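Local coordinates for uronate isomerase (Bacillus halodurans C-125, PDB 3HK9), which probably interconverts uronate sugars such as D-glucuronate and their keto isomers in a zinc-dependent active site of the amidohydrolase superfamily, at residues D24-L29 with P351-A356. Residues are numbered along the deposited sequence; the frame is centred on the assembly and turned at random.
Sequences DMHTHL and PQHSDA. With ZN (zinc ion), chain P; REL (D-glucuronic acid), chain M.
His26, His28 and Asp355 meet at one zinc ion, the first two through NE2 and the aspartate through OD1, which lies 2.2 Å from the metal. D-glucuronic acid completes the coordination with O6B and O5. The His28 ring and the Asp355 carboxylate run alongside each other with planes 20° apart, and Asp355 OD1 sits at the ring's edge; the 3.0 Å between His28 NE2 and Asp355 OD1 reflects shared metal binding. CG of His26 stands anti to the backbone N (chi1 177°), which carries the ring alongside that of His353, their planes inclined at 59°. His353 NE2 in turn reaches Asp355 OD2 through a weak 3.4 Å hydrogen bond, a second-shell link to the carboxylate whose other oxygen holds zinc.

Backbone hydrogen bonds tie the two loops together next to the metal ligands: Asp355 N donates to His26 O at 2.9 Å, and His28 N to Ala356 O. Further from the zinc, the Asp24 carboxylate takes a nearly straight bond from Ser354 N on the syn side of OD1, at 2.8 Å, while Trp366 of helix 361-386 bonds OD2. Ser354 OG accepts from Ala356 N in an ST turn.

Beside Leu29 the contact turns apolar, with its CD1 3.7 Å from Ala356 CB; Leu362 of helix 361-386 also touches the leucine. An alanine in place of Leu29 would probably leave the Ala356 methyl without its apolar neighbour and open a gap beside Leu362.

The His-X-His pair following strand 22-24 and the aspartate of a distant loop are the metal-binding pattern of amidohydrolase-type barrels. Because the open-chain sugar gives zinc both a carboxylate oxygen, O6B, and the oxygen on C5, O5, the metal probably orients the sugar and polarises O5.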
# COMPACT_ATOMS: atom_id res chain seq x y z
N ASP A 24 53.79 -32.89 -3.14
CA ASP A 24 53.77 -31.62 -2.41
C ASP A 24 55.22 -31.13 -2.36
O ASP A 24 55.98 -31.53 -1.46
CB ASP A 24 53.25 -31.88 -0.99
CG ASP A 24 52.71 -30.63 -0.35
OD1 ASP A 24 53.19 -29.53 -0.69
OD2 ASP A 24 51.81 -30.76 0.51
N MET A 25 55.60 -30.27 -3.29
CA MET A 25 56.99 -29.82 -3.37
C MET A 25 57.55 -28.83 -2.34
O MET A 25 58.69 -28.38 -2.48
CB MET A 25 57.32 -29.37 -4.80
CG MET A 25 56.36 -28.40 -5.44
SD MET A 25 56.59 -26.73 -4.86
CE MET A 25 58.19 -26.34 -5.58
N HIS A 26 56.77 -28.48 -1.32
CA HIS A 26 57.24 -27.62 -0.23
C HIS A 26 56.33 -27.76 0.98
O HIS A 26 55.16 -27.38 0.96
CB HIS A 26 57.33 -26.13 -0.59
CG HIS A 26 57.74 -25.27 0.57
ND1 HIS A 26 58.89 -25.50 1.29
CD2 HIS A 26 57.14 -24.21 1.17
CE1 HIS A 26 58.98 -24.63 2.29
NE2 HIS A 26 57.92 -23.84 2.24
N THR A 27 56.90 -28.32 2.05
CA THR A 27 56.19 -28.53 3.30
C THR A 27 57.19 -28.41 4.44
O THR A 27 58.40 -28.32 4.22
CB THR A 27 55.61 -29.95 3.39
OG1 THR A 27 56.67 -30.88 3.66
CG2 THR A 27 54.93 -30.35 2.07
N HIS A 28 56.67 -28.41 5.67
CA HIS A 28 57.50 -28.34 6.85
C HIS A 28 57.24 -29.62 7.64
O HIS A 28 57.21 -29.62 8.87
CB HIS A 28 57.16 -27.10 7.67
CG HIS A 28 57.55 -25.83 6.99
ND1 HIS A 28 58.85 -25.37 6.97
CD2 HIS A 28 56.83 -24.97 6.24
CE1 HIS A 28 58.91 -24.28 6.23
NE2 HIS A 28 57.70 -24.01 5.78
N LEU A 29 57.04 -30.70 6.90
CA LEU A 29 56.81 -32.01 7.48
C LEU A 29 58.11 -32.80 7.38
O LEU A 29 58.99 -32.47 6.59
CB LEU A 29 55.69 -32.74 6.73
CG LEU A 29 54.36 -31.98 6.62
CD1 LEU A 29 53.37 -32.78 5.78
CD2 LEU A 29 53.80 -31.72 8.01
N PRO A 351 50.81 -25.08 -9.83
CA PRO A 351 49.80 -24.31 -9.11
C PRO A 351 49.83 -24.26 -7.58
O PRO A 351 49.48 -23.23 -7.01
CB PRO A 351 48.49 -24.89 -9.62
CG PRO A 351 48.84 -26.33 -9.86
CD PRO A 351 50.19 -26.23 -10.53
N GLN A 352 50.28 -25.32 -6.92
CA GLN A 352 50.23 -25.27 -5.46
C GLN A 352 51.16 -26.21 -4.68
O GLN A 352 51.74 -27.15 -5.23
CB GLN A 352 48.77 -25.54 -5.05
CG GLN A 352 48.45 -25.41 -3.56
CD GLN A 352 48.57 -23.99 -3.04
OE1 GLN A 352 49.64 -23.39 -3.11
NE2 GLN A 352 47.47 -23.45 -2.52
N HIS A 353 51.31 -25.88 -3.39
CA HIS A 353 52.08 -26.67 -2.43
C HIS A 353 51.33 -26.45 -1.13
O HIS A 353 50.60 -25.46 -1.01
CB HIS A 353 53.56 -26.23 -2.33
CG HIS A 353 53.77 -24.89 -1.71
ND1 HIS A 353 53.78 -23.72 -2.45
CD2 HIS A 353 54.01 -24.52 -0.43
CE1 HIS A 353 54.02 -22.70 -1.65
NE2 HIS A 353 54.17 -23.16 -0.42
N SER A 354 51.45 -27.36 -0.17
CA SER A 354 50.71 -27.20 1.08
C SER A 354 51.40 -26.34 2.12
O SER A 354 50.74 -25.59 2.83
CB SER A 354 50.43 -28.57 1.71
OG SER A 354 51.62 -29.13 2.23
N ASP A 355 52.72 -26.46 2.21
CA ASP A 355 53.49 -25.70 3.20
C ASP A 355 53.07 -26.25 4.57
O ASP A 355 53.13 -25.55 5.57
CB ASP A 355 53.14 -24.21 3.12
CG ASP A 355 54.32 -23.31 3.40
OD1 ASP A 355 55.23 -23.72 4.15
OD2 ASP A 355 54.34 -22.18 2.87
N ALA A 356 52.62 -27.50 4.60
CA ALA A 356 52.16 -28.09 5.86
C ALA A 356 53.21 -28.07 6.96
O ALA A 356 54.38 -28.40 6.75
CB ALA A 356 51.68 -29.52 5.62
ZN ZN P . 57.24 -22.80 4.06
O6A REL M . 59.97 -19.66 4.55
C6 REL M . 59.09 -20.57 4.57
O6B REL M . 59.27 -21.76 4.22
C5 REL M . 57.70 -20.16 5.05
O5 REL M . 56.73 -20.94 4.33
C4 REL M . 57.49 -20.38 6.57
O4 REL M . 58.46 -19.55 7.24
C3 REL M . 56.07 -20.00 7.10
O3 REL M . 56.03 -19.97 8.54
C2 REL M . 55.01 -20.99 6.57
O2 REL M . 54.61 -21.94 7.55
C1 REL M . 53.78 -20.23 6.05
O1 REL M . 53.08 -20.68 5.13
O HOH W 1 53.44 -29.13 -5.12